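Side-chain contacts in PHO85 cyclin-10 (Saccharomyces cerevisiae, PDB 4KRD), which acts as the regulatory cyclin of the kinase Pho85, directing it to phosphorylate and restrain glycogen synthase Gsy2 and so limiting glycogen accumulation: residues K44-L49 and F107-L112; L112-D117 and N200-F205; N120-K125 and K196-E201; M136-V141 and T170-S175. All blocks are in the same frame, centred on the assembly; numbering follows the deposited sequence.

Interaction 1. Residues K44-L49 and F107-L112; sequences KETIEL and FLIDTL
Two helices of the cyclin fold's bundle run nearly side by side here, T46 and I47 of helix 36-54 facing I109 and D110 of helix 99-113. The segment axes are 10.4 Å apart at an angle of 19°, and side chains from both helices bridge the gap. I109 does most of this work. With CG1 placed between its backbone N and carbonyl carbon (chi1 62°), its outer methyl is aimed at the neighbouring helix, where CD1 packs 3.6 Å from T46 CG2 and 3.8 Å from I47 CG1. I47 meets that branch at about a right angle, and it also packs on V133 and I137 of helix 130-148.

Threonine suits its position because its two branches do different jobs. The methyl faces I109 and the carboxylate of D110, T46 CG2 lying 3.6 Å from D110 OD1, while the hydroxyl stays beside its own helix and bonds to N42 O. A water then joins the polar parts of the two helices. This water donates one hydrogen to T46 OG1 at 2.9 Å and the other to D110 OD1 at 2.8 Å.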
loop_
_atom_site.group_PDB
_atom_site.type_symbol
_atom_site.label_atom_id
_atom_site.label_comp_id
_atom_site.label_asym_id
_atom_site.label_seq_id
_atom_site.Cartn_x
_atom_site.Cartn_y
_atom_site.Cartn_z
ATOM N N LYS B 44 7.206 18.522 17.100
ATOM C CA LYS B 44 8.167 19.581 17.417
ATOM C C LYS B 44 9.186 19.158 18.472
ATOM O O LYS B 44 10.384 19.396 18.323
ATOM C CB LYS B 44 7.427 20.842 17.867
ATOM N N GLU B 45 8.720 18.511 19.532
ATOM C CA GLU B 45 9.620 18.150 20.632
ATOM C C GLU B 45 10.620 17.064 20.222
ATOM O O GLU B 45 11.767 17.056 20.676
ATOM C CB GLU B 45 8.821 17.734 21.868
ATOM C CG GLU B 45 9.649 17.684 23.141
ATOM C CD GLU B 45 8.849 17.188 24.332
ATOM O OE1 GLU B 45 7.628 16.986 24.181
ATOM O OE2 GLU B 45 9.440 16.996 25.417
ATOM N N THR B 46 10.193 16.156 19.345
ATOM C CA THR B 46 11.093 15.138 18.804
ATOM C C THR B 46 12.221 15.810 18.041
ATOM O O THR B 46 13.393 15.450 18.186
ATOM C CB THR B 46 10.345 14.153 17.869
ATOM O OG1 THR B 46 9.312 13.478 18.598
ATOM C CG2 THR B 46 11.301 13.116 17.287
ATOM N N ILE B 47 11.866 16.797 17.226
ATOM C CA ILE B 47 12.873 17.567 16.508
ATOM C C ILE B 47 13.846 18.263 17.475
ATOM O O ILE B 47 15.063 18.198 17.310
ATOM C CB ILE B 47 12.240 18.608 15.581
ATOM C CG1 ILE B 47 11.525 17.899 14.424
ATOM C CG2 ILE B 47 13.332 19.531 15.048
ATOM C CD1 ILE B 47 10.451 18.740 13.735
ATOM N N GLU B 48 13.304 18.914 18.496
ATOM C CA GLU B 48 14.163 19.590 19.467
ATOM C C GLU B 48 15.134 18.638 20.146
ATOM O O GLU B 48 16.293 18.983 20.340
ATOM C CB GLU B 48 13.331 20.366 20.488
ATOM C CG GLU B 48 12.639 21.564 19.860
ATOM C CD GLU B 48 11.634 22.229 20.784
ATOM O OE1 GLU B 48 11.595 21.871 21.991
ATOM O OE2 GLU B 48 10.883 23.109 20.294
ATOM N N LEU B 49 14.679 17.433 20.490
ATOM C CA LEU B 49 15.563 16.465 21.151
ATOM C C LEU B 49 16.611 15.876 20.214
ATOM O O LEU B 49 17.762 15.673 20.601
ATOM C CB LEU B 49 14.764 15.374 21.862
ATOM C CG LEU B 49 13.930 15.899 23.029
ATOM C CD1 LEU B 49 13.016 14.834 23.589
ATOM C CD2 LEU B 49 14.842 16.469 24.128
ATOM N N PHE B 107 7.195 9.578 13.151
ATOM C CA PHE B 107 7.873 8.300 13.008
ATOM C C PHE B 107 8.858 8.303 11.849
ATOM O O PHE B 107 9.888 7.636 11.911
ATOM C CB PHE B 107 6.901 7.115 12.854
ATOM C CG PHE B 107 7.611 5.796 12.855
ATOM C CD1 PHE B 107 7.999 5.211 14.058
ATOM C CD2 PHE B 107 7.955 5.169 11.664
ATOM C CE1 PHE B 107 8.696 4.009 14.076
ATOM C CE2 PHE B 107 8.665 3.966 11.673
ATOM C CZ PHE B 107 9.032 3.387 12.881
ATOM N N LEU B 108 8.548 9.040 10.784
ATOM C CA LEU B 108 9.476 9.147 9.658
ATOM C C LEU B 108 10.803 9.784 10.100
ATOM O O LEU B 108 11.886 9.322 9.724
ATOM C CB LEU B 108 8.852 9.929 8.483
ATOM C CG LEU B 108 7.652 9.270 7.779
ATOM C CD1 LEU B 108 7.091 10.169 6.667
ATOM C CD2 LEU B 108 8.034 7.900 7.217
ATOM N N ILE B 109 10.730 10.847 10.899
ATOM C CA ILE B 109 11.963 11.444 11.386
ATOM C C ILE B 109 12.662 10.534 12.410
ATOM O O ILE B 109 13.889 10.432 12.407
ATOM C CB ILE B 109 11.757 12.890 11.915
ATOM C CG1 ILE B 109 10.793 12.910 13.098
ATOM C CG2 ILE B 109 11.243 13.811 10.801
ATOM C CD1 ILE B 109 10.853 14.236 13.886
ATOM N N ASP B 110 11.875 9.868 13.259
ATOM C CA ASP B 110 12.358 8.818 14.175
ATOM C C ASP B 110 13.192 7.787 13.445
ATOM O O ASP B 110 14.276 7.433 13.870
ATOM C CB ASP B 110 11.182 8.037 14.794
ATOM C CG ASP B 110 10.476 8.787 15.921
ATOM O OD1 ASP B 110 11.114 9.627 16.588
ATOM O OD2 ASP B 110 9.274 8.496 16.153
ATOM N N THR B 111 12.656 7.262 12.342
ATOM C CA THR B 111 13.334 6.170 11.671
ATOM C C THR B 111 14.527 6.650 10.844
ATOM O O THR B 111 15.459 5.889 10.575
ATOM C CB THR B 111 12.337 5.305 10.847
ATOM O OG1 THR B 111 12.945 4.049 10.515
ATOM C CG2 THR B 111 11.923 6.035 9.583
ATOM N N LEU B 112 14.511 7.917 10.443
ATOM C CA LEU B 112 15.672 8.485 9.767
ATOM C C LEU B 112 16.852 8.664 10.744
ATOM O O LEU B 112 18.017 8.384 10.408
ATOM C CB LEU B 112 15.305 9.826 9.118
ATOM C CG LEU B 112 16.404 10.617 8.393
ATOM C CD1 LEU B 112 17.197 9.751 7.403
ATOM C CD2 LEU B 112 15.837 11.878 7.707
HETATM O O HOH W 1 9.340 10.620 18.577
#

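Interaction 2. Residues L112-D117 and N200-F205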
loop_
_atom_site.group_PDB
_atom_site.type_symbol
_atom_site.label_atom_id
_atom_site.label_comp_id
_atom_site.label_asym_id
_atom_site.label_seq_id
_atom_site.Cartn_x
_atom_site.Cartn_y
_atom_site.Cartn_z
ATOM N N LEU B 112 14.511 7.917 10.443
ATOM C CA LEU B 112 15.672 8.485 9.767
ATOM C C LEU B 112 16.852 8.664 10.744
ATOM O O LEU B 112 18.017 8.384 10.408
ATOM C CB LEU B 112 15.305 9.826 9.118
ATOM C CG LEU B 112 16.404 10.617 8.393
ATOM C CD1 LEU B 112 17.197 9.751 7.403
ATOM C CD2 LEU B 112 15.837 11.878 7.707
ATOM N N PHE B 113 16.559 9.128 11.954
ATOM C CA PHE B 113 17.648 9.585 12.842
ATOM C C PHE B 113 18.037 8.596 13.944
ATOM O O PHE B 113 19.116 8.706 14.522
ATOM C CB PHE B 113 17.317 10.960 13.442
ATOM C CG PHE B 113 17.347 12.075 12.435
ATOM C CD1 PHE B 113 18.552 12.573 11.978
ATOM C CD2 PHE B 113 16.173 12.604 11.920
ATOM C CE1 PHE B 113 18.588 13.583 11.032
ATOM C CE2 PHE B 113 16.213 13.621 10.975
ATOM C CZ PHE B 113 17.426 14.103 10.532
ATOM N N LEU B 114 17.160 7.638 14.235
ATOM C CA LEU B 114 17.361 6.720 15.354
ATOM C C LEU B 114 17.322 5.252 14.955
ATOM O O LEU B 114 16.515 4.840 14.108
ATOM C CB LEU B 114 16.274 6.937 16.417
ATOM C CG LEU B 114 16.196 8.313 17.099
ATOM C CD1 LEU B 114 14.841 8.492 17.784
ATOM C CD2 LEU B 114 17.335 8.480 18.088
ATOM N N THR B 115 18.180 4.463 15.592
ATOM C CA THR B 115 18.032 3.012 15.588
ATOM C C THR B 115 18.255 2.486 17.018
ATOM O O THR B 115 18.349 3.278 17.969
ATOM C CB THR B 115 19.029 2.361 14.598
ATOM O OG1 THR B 115 18.750 0.963 14.468
ATOM C CG2 THR B 115 20.461 2.548 15.080
ATOM N N ARG B 116 18.311 1.169 17.177
ATOM C CA ARG B 116 18.714 0.553 18.439
ATOM C C ARG B 116 19.847 -0.399 18.166
ATOM O O ARG B 116 19.855 -1.071 17.140
ATOM C CB ARG B 116 17.582 -0.232 19.082
ATOM C CG ARG B 116 16.443 0.596 19.592
ATOM C CD ARG B 116 15.466 -0.275 20.351
ATOM N NE ARG B 116 14.289 0.486 20.736
ATOM C CZ ARG B 116 14.251 1.279 21.800
ATOM N NH1 ARG B 116 15.326 1.397 22.573
ATOM N NH2 ARG B 116 13.143 1.944 22.095
ATOM N N ASP B 117 20.798 -0.471 19.090
ATOM C CA ASP B 117 21.930 -1.372 18.935
ATOM C C ASP B 117 21.568 -2.781 19.392
ATOM O O ASP B 117 20.393 -3.086 19.626
ATOM C CB ASP B 117 23.162 -0.840 19.680
ATOM C CG ASP B 117 23.006 -0.873 21.194
ATOM O OD1 ASP B 117 22.072 -1.525 21.713
ATOM O OD2 ASP B 117 23.838 -0.244 21.877
ATOM N N ASN B 200 9.092 9.835 24.616
ATOM C CA ASN B 200 9.202 9.646 26.063
ATOM C C ASN B 200 10.575 9.116 26.451
ATOM O O ASN B 200 11.193 9.606 27.402
ATOM C CB ASN B 200 8.082 8.737 26.597
ATOM C CG ASN B 200 6.718 9.415 26.565
ATOM O OD1 ASN B 200 6.613 10.614 26.314
ATOM N ND2 ASN B 200 5.672 8.653 26.829
ATOM N N GLU B 201 11.064 8.129 25.706
ATOM C CA GLU B 201 12.390 7.574 25.962
ATOM C C GLU B 201 13.503 8.616 25.784
ATOM O O GLU B 201 14.402 8.715 26.615
ATOM C CB GLU B 201 12.641 6.337 25.089
ATOM C CG GLU B 201 13.903 5.551 25.448
ATOM C CD GLU B 201 14.021 4.248 24.676
ATOM O OE1 GLU B 201 13.113 3.952 23.870
ATOM O OE2 GLU B 201 15.020 3.524 24.868
ATOM N N LEU B 202 13.440 9.402 24.715
ATOM C CA LEU B 202 14.440 10.447 24.493
ATOM C C LEU B 202 14.372 11.485 25.603
ATOM O O LEU B 202 15.387 11.905 26.167
ATOM C CB LEU B 202 14.181 11.151 23.170
ATOM C CG LEU B 202 14.595 10.417 21.903
ATOM C CD1 LEU B 202 14.001 11.121 20.690
ATOM C CD2 LEU B 202 16.104 10.367 21.833
ATOM N N ARG B 203 13.148 11.903 25.883
ATOM C CA ARG B 203 12.853 12.871 26.913
ATOM C C ARG B 203 13.548 12.464 28.208
ATOM O O ARG B 203 14.112 13.300 28.905
ATOM C CB ARG B 203 11.334 12.949 27.097
ATOM C CG ARG B 203 10.830 14.175 27.808
ATOM C CD ARG B 203 9.543 14.676 27.161
ATOM N NE ARG B 203 8.449 13.712 27.208
ATOM C CZ ARG B 203 7.231 13.962 26.735
ATOM N NH1 ARG B 203 6.963 15.139 26.187
ATOM N NH2 ARG B 203 6.275 13.045 26.811
ATOM N N SER B 204 13.528 11.169 28.502
ATOM C CA SER B 204 14.085 10.649 29.744
ATOM C C SER B 204 15.611 10.687 29.821
ATOM O O SER B 204 16.181 10.496 30.900
ATOM C CB SER B 204 13.595 9.221 29.981
ATOM O OG SER B 204 14.392 8.300 29.261
ATOM N N PHE B 205 16.284 10.942 28.720
ATOM C CA PHE B 205 17.728 11.017 28.764
ATOM C C PHE B 205 18.221 12.424 28.723
ATOM O O PHE B 205 19.332 12.686 29.030
ATOM C CB PHE B 205 18.362 10.287 27.598
ATOM C CG PHE B 205 18.023 8.851 27.516
ATOM C CD1 PHE B 205 17.923 8.083 28.634
ATOM C CD2 PHE B 205 17.799 8.277 26.302
ATOM C CE1 PHE B 205 17.602 6.775 28.521
ATOM C CE2 PHE B 205 17.489 6.992 26.199
ATOM C CZ PHE B 205 17.394 6.236 27.293
#
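R116 and E201 meet because both side chains are stretched out: R116 sets CG opposite its carbonyl carbon (chi1 -68°) and runs extended from CG to NE, while E201 sends CG opposite its backbone N (chi1 -170°) and is extended beyond it. The two chains come from opposite directions and join as a two-pronged, end-on salt bridge. R116 NH2 donates to E201 OE1 at 2.7 Å, and R116 NH1 donates to E201 OE2 at 3.1 Å. Each oxygen offers its syn lone pair, both partners lie close to the guanidinium plane, and the carboxylate is turned only 22° from it. Paired bonds of this kind fix the rotation of both flat groups. NH1 also donates to N120 O, which ties the arginine to the turn of its own hairpin. A leucine here would probably leave the carboxylate of E201 without its matching charge and N120 O without this donor.

Deeper in, the contact becomes hydrophobic. L114 and L202 reach toward each other tip to tip, with L114 CD1 4.0 Å from L202 CD1, and both also rest on helix 36-54, through L50 for L114 and through L49 and L53 for L202. Leucines inside and a charged pair at the partly exposed border thus dock the short antiparallel beta-hairpin of strands 114-116 and 122-124 onto helix 189-203 of this cyclin domain.

Interaction 3. Residues N120-K125 and K196-E201; sequences NILQLK and KLLLNE
The carboxylate of E201 has the methyl CD2 of L122 over one of its faces, almost straight above the carbon, with L122 CD2 4.1 Å from E201 CD. The rim of the same flat group is polar: its oxygens are held by the guanidinium of R116, and OE2 takes a further bond from a water that stands somewhat out of the plane, on the L122 side. This is where the second strand of the antiparallel beta-hairpin, 122-124, lies against helix 189-203 of the cyclin fold.

L122 is the residue of that strand that touches segment 196-201. Its chi1 of -145° is displaced from a staggered value, and from there the two methyls part, CD2 going to the glutamate and CD1 to L198, one helical turn earlier. L122 CD1 and L198 CD2 are 4.0 Å apart. The branched end of leucine suits this place, since one side chain can touch two successive turns of a helix. L122 also packs on L114 and R116 of the adjacent strand, and L198 touches the guanidinium end of R116 as well.

The backbone of the strand is tied to the helix too, through a water rather than directly. That water accepts from L122 N at 3.0 Å and donates to E201 OE2 at 2.6 Å.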
loop_
_atom_site.group_PDB
_atom_site.type_symbol
_atom_site.label_atom_id
_atom_site.label_comp_id
_atom_site.label_asym_id
_atom_site.label_seq_id
_atom_site.Cartn_x
_atom_site.Cartn_y
_atom_site.Cartn_z
ATOM N N ASN B 120 19.309 -3.337 22.535
ATOM C CA ASN B 120 18.095 -2.514 22.530
ATOM C C ASN B 120 18.276 -1.077 23.031
ATOM O O ASN B 120 17.314 -0.454 23.460
ATOM C CB ASN B 120 16.969 -3.188 23.306
ATOM C CG ASN B 120 16.247 -4.239 22.481
ATOM O OD1 ASN B 120 16.520 -4.405 21.295
ATOM N ND2 ASN B 120 15.317 -4.947 23.105
ATOM N N ILE B 121 19.497 -0.557 22.958
ATOM C CA ILE B 121 19.755 0.825 23.351
ATOM C C ILE B 121 19.632 1.767 22.157
ATOM O O ILE B 121 20.210 1.530 21.098
ATOM C CB ILE B 121 21.154 0.994 23.992
ATOM C CG1 ILE B 121 21.353 -0.036 25.108
ATOM C CG2 ILE B 121 21.341 2.420 24.519
ATOM C CD1 ILE B 121 20.250 -0.034 26.133
ATOM N N LEU B 122 18.882 2.844 22.348
ATOM C CA LEU B 122 18.648 3.832 21.303
ATOM C C LEU B 122 19.979 4.459 20.887
ATOM O O LEU B 122 20.835 4.736 21.730
ATOM C CB LEU B 122 17.689 4.893 21.843
ATOM C CG LEU B 122 16.653 5.580 20.969
ATOM C CD1 LEU B 122 15.739 4.557 20.290
ATOM C CD2 LEU B 122 15.850 6.561 21.813
ATOM N N GLN B 123 20.162 4.661 19.587
ATOM C CA GLN B 123 21.383 5.261 19.046
ATOM C C GLN B 123 21.025 6.293 17.987
ATOM O O GLN B 123 20.095 6.081 17.207
ATOM C CB GLN B 123 22.270 4.204 18.389
ATOM C CG GLN B 123 22.830 3.153 19.327
ATOM C CD GLN B 123 23.771 3.743 20.350
ATOM O OE1 GLN B 123 24.641 4.554 20.023
ATOM N NE2 GLN B 123 23.600 3.341 21.600
ATOM N N LEU B 124 21.765 7.399 17.951
ATOM C CA LEU B 124 21.628 8.390 16.893
ATOM C C LEU B 124 22.395 7.942 15.652
ATOM O O LEU B 124 23.579 7.617 15.726
ATOM C CB LEU B 124 22.134 9.764 17.365
ATOM C CG LEU B 124 21.848 10.932 16.414
ATOM C CD1 LEU B 124 20.359 11.232 16.381
ATOM C CD2 LEU B 124 22.638 12.192 16.793
ATOM N N LYS B 125 21.703 7.926 14.512
ATOM C CA LYS B 125 22.257 7.477 13.245
ATOM C C LYS B 125 22.896 8.607 12.465
ATOM O O LYS B 125 23.883 8.405 11.778
ATOM C CB LYS B 125 21.142 6.866 12.360
ATOM C CG LYS B 125 20.785 5.442 12.693
ATOM C CD LYS B 125 19.454 5.023 12.037
ATOM C CE LYS B 125 19.386 5.406 10.575
ATOM N NZ LYS B 125 18.129 4.896 9.956
ATOM N N LYS B 196 5.145 8.379 19.966
ATOM C CA LYS B 196 5.070 8.938 21.314
ATOM C C LYS B 196 5.978 8.207 22.312
ATOM O O LYS B 196 6.589 8.831 23.179
ATOM C CB LYS B 196 3.624 8.959 21.824
ATOM C CG LYS B 196 3.491 9.641 23.186
ATOM C CD LYS B 196 2.049 9.647 23.697
ATOM C CE LYS B 196 1.958 10.390 25.034
ATOM N NZ LYS B 196 0.558 10.534 25.520
ATOM N N LEU B 197 6.071 6.889 22.196
ATOM C CA LEU B 197 6.926 6.129 23.101
ATOM C C LEU B 197 8.419 6.466 22.938
ATOM O O LEU B 197 9.161 6.520 23.927
ATOM C CB LEU B 197 6.668 4.622 22.962
ATOM C CG LEU B 197 5.200 4.196 23.135
ATOM C CD1 LEU B 197 5.025 2.693 22.947
ATOM C CD2 LEU B 197 4.638 4.635 24.486
ATOM N N LEU B 198 8.865 6.706 21.705
ATOM C CA LEU B 198 10.268 7.086 21.482
ATOM C C LEU B 198 10.577 8.483 22.024
ATOM O O LEU B 198 11.683 8.749 22.493
ATOM C CB LEU B 198 10.641 7.007 19.994
ATOM C CG LEU B 198 10.610 5.609 19.368
ATOM C CD1 LEU B 198 10.609 5.684 17.843
ATOM C CD2 LEU B 198 11.773 4.757 19.873
ATOM N N LEU B 199 9.602 9.377 21.923
ATOM C CA LEU B 199 9.741 10.726 22.450
ATOM C C LEU B 199 9.889 10.683 23.970
ATOM O O LEU B 199 10.704 11.405 24.544
ATOM C CB LEU B 199 8.512 11.551 22.081
ATOM C CG LEU B 199 8.372 12.889 22.794
ATOM C CD1 LEU B 199 9.547 13.787 22.439
ATOM C CD2 LEU B 199 7.050 13.550 22.443
ATOM N N ASN B 200 9.092 9.835 24.616
ATOM C CA ASN B 200 9.202 9.646 26.063
ATOM C C ASN B 200 10.575 9.116 26.451
ATOM O O ASN B 200 11.193 9.606 27.402
ATOM C CB ASN B 200 8.082 8.737 26.597
ATOM C CG ASN B 200 6.718 9.415 26.565
ATOM O OD1 ASN B 200 6.613 10.614 26.314
ATOM N ND2 ASN B 200 5.672 8.653 26.829
ATOM N N GLU B 201 11.064 8.129 25.706
ATOM C CA GLU B 201 12.390 7.574 25.962
ATOM C C GLU B 201 13.503 8.616 25.784
ATOM O O GLU B 201 14.402 8.715 26.615
ATOM C CB GLU B 201 12.641 6.337 25.089
ATOM C CG GLU B 201 13.903 5.551 25.448
ATOM C CD GLU B 201 14.021 4.248 24.676
ATOM O OE1 GLU B 201 13.113 3.952 23.870
ATOM O OE2 GLU B 201 15.020 3.524 24.868
HETATM O O HOH W 2 17.571 3.313 25.004
#

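Interaction 4. Residues M136-V141 and T170-S175; sequences MIIAAV and TKLEVS
I138, the first residue of 136-141 to touch the other helix, meets L172 through its short branch. With CG1 beside the backbone N (chi1 -66°), I138 CG2 is left opposite that N and comes within 4.2 Å of L172 CD1, the two side chains crossing obliquely. I138 also packs on F87, C162 and I164, and a branched aliphatic chain suits a place with several apolar neighbours.

At A139 the helices draw together. A139 CA is only 5.1 Å from E173 CA, close enough that the methyl group meets backbone. A139 CB lies 3.6 Å from L172 O and 4.1 Å from L172 CB. Alanine suits this close approach, because its single methyl can sit directly on the neighbouring backbone. The pair, helices 130-148 and 166-180, belongs to the core of the cyclin fold, and L172 is the residue of the second helix that lies along the first, its CB against A139 and its CD1 against I138. Leucine fits that role, being long enough to reach from one residue of the facing helix to the next.

Beyond A139, helix 130-148 continues to R142 and K146, and both form salt bridges with E173 OE2. The other oxygen, E173 OE1, is hydrogen-bonded to the backbone of the other protein chain in the assembly, presumably the kinase partner, as is T170 OG1, while V174 packs against a polar side chain of that same chain.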
loop_
_atom_site.group_PDB
_atom_site.type_symbol
_atom_site.label_atom_id
_atom_site.label_comp_id
_atom_site.label_asym_id
_atom_site.label_seq_id
_atom_site.Cartn_x
_atom_site.Cartn_y
_atom_site.Cartn_z
ATOM N N MET B 136 12.847 19.570 6.321
ATOM C CA MET B 136 12.529 18.242 6.846
ATOM C C MET B 136 11.056 18.132 7.238
ATOM O O MET B 136 10.408 17.115 6.995
ATOM C CB MET B 136 13.418 17.917 8.046
ATOM C CG MET B 136 13.190 16.536 8.648
ATOM S SD MET B 136 13.615 15.165 7.541
ATOM C CE MET B 136 15.367 15.456 7.305
ATOM N N ILE B 137 10.534 19.181 7.861
ATOM C CA ILE B 137 9.124 19.241 8.236
ATOM C C ILE B 137 8.222 19.161 7.011
ATOM O O ILE B 137 7.257 18.402 6.984
ATOM C CB ILE B 137 8.818 20.531 9.028
ATOM C CG1 ILE B 137 9.396 20.418 10.442
ATOM C CG2 ILE B 137 7.328 20.789 9.087
ATOM C CD1 ILE B 137 9.442 21.743 11.200
ATOM N N ILE B 138 8.540 19.963 6.006
ATOM C CA ILE B 138 7.831 19.928 4.736
ATOM C C ILE B 138 7.753 18.503 4.165
ATOM O O ILE B 138 6.672 18.009 3.852
ATOM C CB ILE B 138 8.514 20.863 3.736
ATOM C CG1 ILE B 138 8.371 22.318 4.206
ATOM C CG2 ILE B 138 7.905 20.723 2.347
ATOM C CD1 ILE B 138 8.988 23.312 3.250
ATOM N N ALA B 139 8.901 17.850 4.038
ATOM C CA ALA B 139 8.960 16.494 3.465
ATOM C C ALA B 139 8.207 15.447 4.283
ATOM O O ALA B 139 7.471 14.612 3.727
ATOM C CB ALA B 139 10.426 16.073 3.283
ATOM N N ALA B 140 8.387 15.471 5.609
ATOM C CA ALA B 140 7.784 14.452 6.471
ATOM C C ALA B 140 6.267 14.571 6.500
ATOM O O ALA B 140 5.548 13.564 6.521
ATOM C CB ALA B 140 8.369 14.519 7.885
ATOM N N VAL B 141 5.767 15.802 6.494
ATOM C CA VAL B 141 4.326 15.983 6.443
ATOM C C VAL B 141 3.781 15.513 5.099
ATOM O O VAL B 141 2.778 14.833 5.060
ATOM C CB VAL B 141 3.885 17.436 6.720
ATOM C CG1 VAL B 141 2.396 17.620 6.385
ATOM C CG2 VAL B 141 4.181 17.809 8.186
ATOM N N THR B 170 8.860 18.432 -4.800
ATOM C CA THR B 170 9.130 17.130 -5.377
ATOM C C THR B 170 10.503 16.624 -4.952
ATOM O O THR B 170 10.655 15.453 -4.598
ATOM C CB THR B 170 9.025 17.173 -6.907
ATOM O OG1 THR B 170 7.710 17.614 -7.255
ATOM C CG2 THR B 170 9.294 15.786 -7.521
ATOM N N LYS B 171 11.489 17.489 -4.992
ATOM C CA LYS B 171 12.824 17.128 -4.624
ATOM C C LYS B 171 12.915 16.688 -3.161
ATOM O O LYS B 171 13.630 15.786 -2.829
ATOM C CB LYS B 171 13.752 18.292 -4.901
ATOM C CG LYS B 171 15.173 18.005 -4.635
ATOM C CD LYS B 171 16.045 19.203 -4.824
ATOM C CE LYS B 171 16.338 19.429 -6.273
ATOM N NZ LYS B 171 16.562 20.874 -6.639
ATOM N N LEU B 172 12.175 17.358 -2.303
ATOM C CA LEU B 172 12.147 17.030 -0.885
ATOM C C LEU B 172 11.402 15.723 -0.576
ATOM O O LEU B 172 11.874 14.933 0.240
ATOM C CB LEU B 172 11.564 18.188 -0.080
ATOM C CG LEU B 172 12.428 19.462 -0.076
ATOM C CD1 LEU B 172 11.758 20.531 0.754
ATOM C CD2 LEU B 172 13.862 19.168 0.420
ATOM N N GLU B 173 10.251 15.497 -1.211
ATOM C CA GLU B 173 9.554 14.205 -1.073
ATOM C C GLU B 173 10.485 13.040 -1.368
ATOM O O GLU B 173 10.542 12.075 -0.618
ATOM C CB GLU B 173 8.384 14.078 -2.052
ATOM C CG GLU B 173 7.242 15.027 -1.849
ATOM C CD GLU B 173 6.170 14.852 -2.930
ATOM O OE1 GLU B 173 6.524 14.643 -4.106
ATOM O OE2 GLU B 173 4.978 14.938 -2.598
ATOM N N VAL B 174 11.182 13.121 -2.497
ATOM C CA VAL B 174 12.014 12.019 -2.948
ATOM C C VAL B 174 13.258 11.869 -2.078
ATOM O O VAL B 174 13.700 10.763 -1.823
ATOM C CB VAL B 174 12.427 12.191 -4.420
ATOM C CG1 VAL B 174 13.423 11.116 -4.823
ATOM C CG2 VAL B 174 11.206 12.152 -5.322
ATOM N N SER B 175 13.826 12.985 -1.637
ATOM C CA SER B 175 14.996 12.930 -0.774
ATOM C C SER B 175 14.689 12.187 0.528
ATOM O O SER B 175 15.474 11.354 0.967
ATOM C CB SER B 175 15.514 14.342 -0.463
ATOM O OG SER B 175 15.946 14.992 -1.648
#

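In the fold
Interactions 2 and 3 form one site, their centres 2 Å apart: both dock the hairpin of strands 114-116 and 122-124 onto helix 189-203, and E201 belongs to both. Interaction 1 lies more centrally, about 5 Å from the chain's centre, and is joined to interaction 2 by the salt bridge of E45 OE1 with R203 NH1 at 2.8 Å. It meets interaction 4 through hydrophobic packing, L112 CD2 lying 3.6 Å from M136 CE. Interaction 4 is on the opposite side of the chain's centre from the hairpin, about 23 Å from interaction 3 between centres, and is the contact among the four whose segments reach the other protein chain.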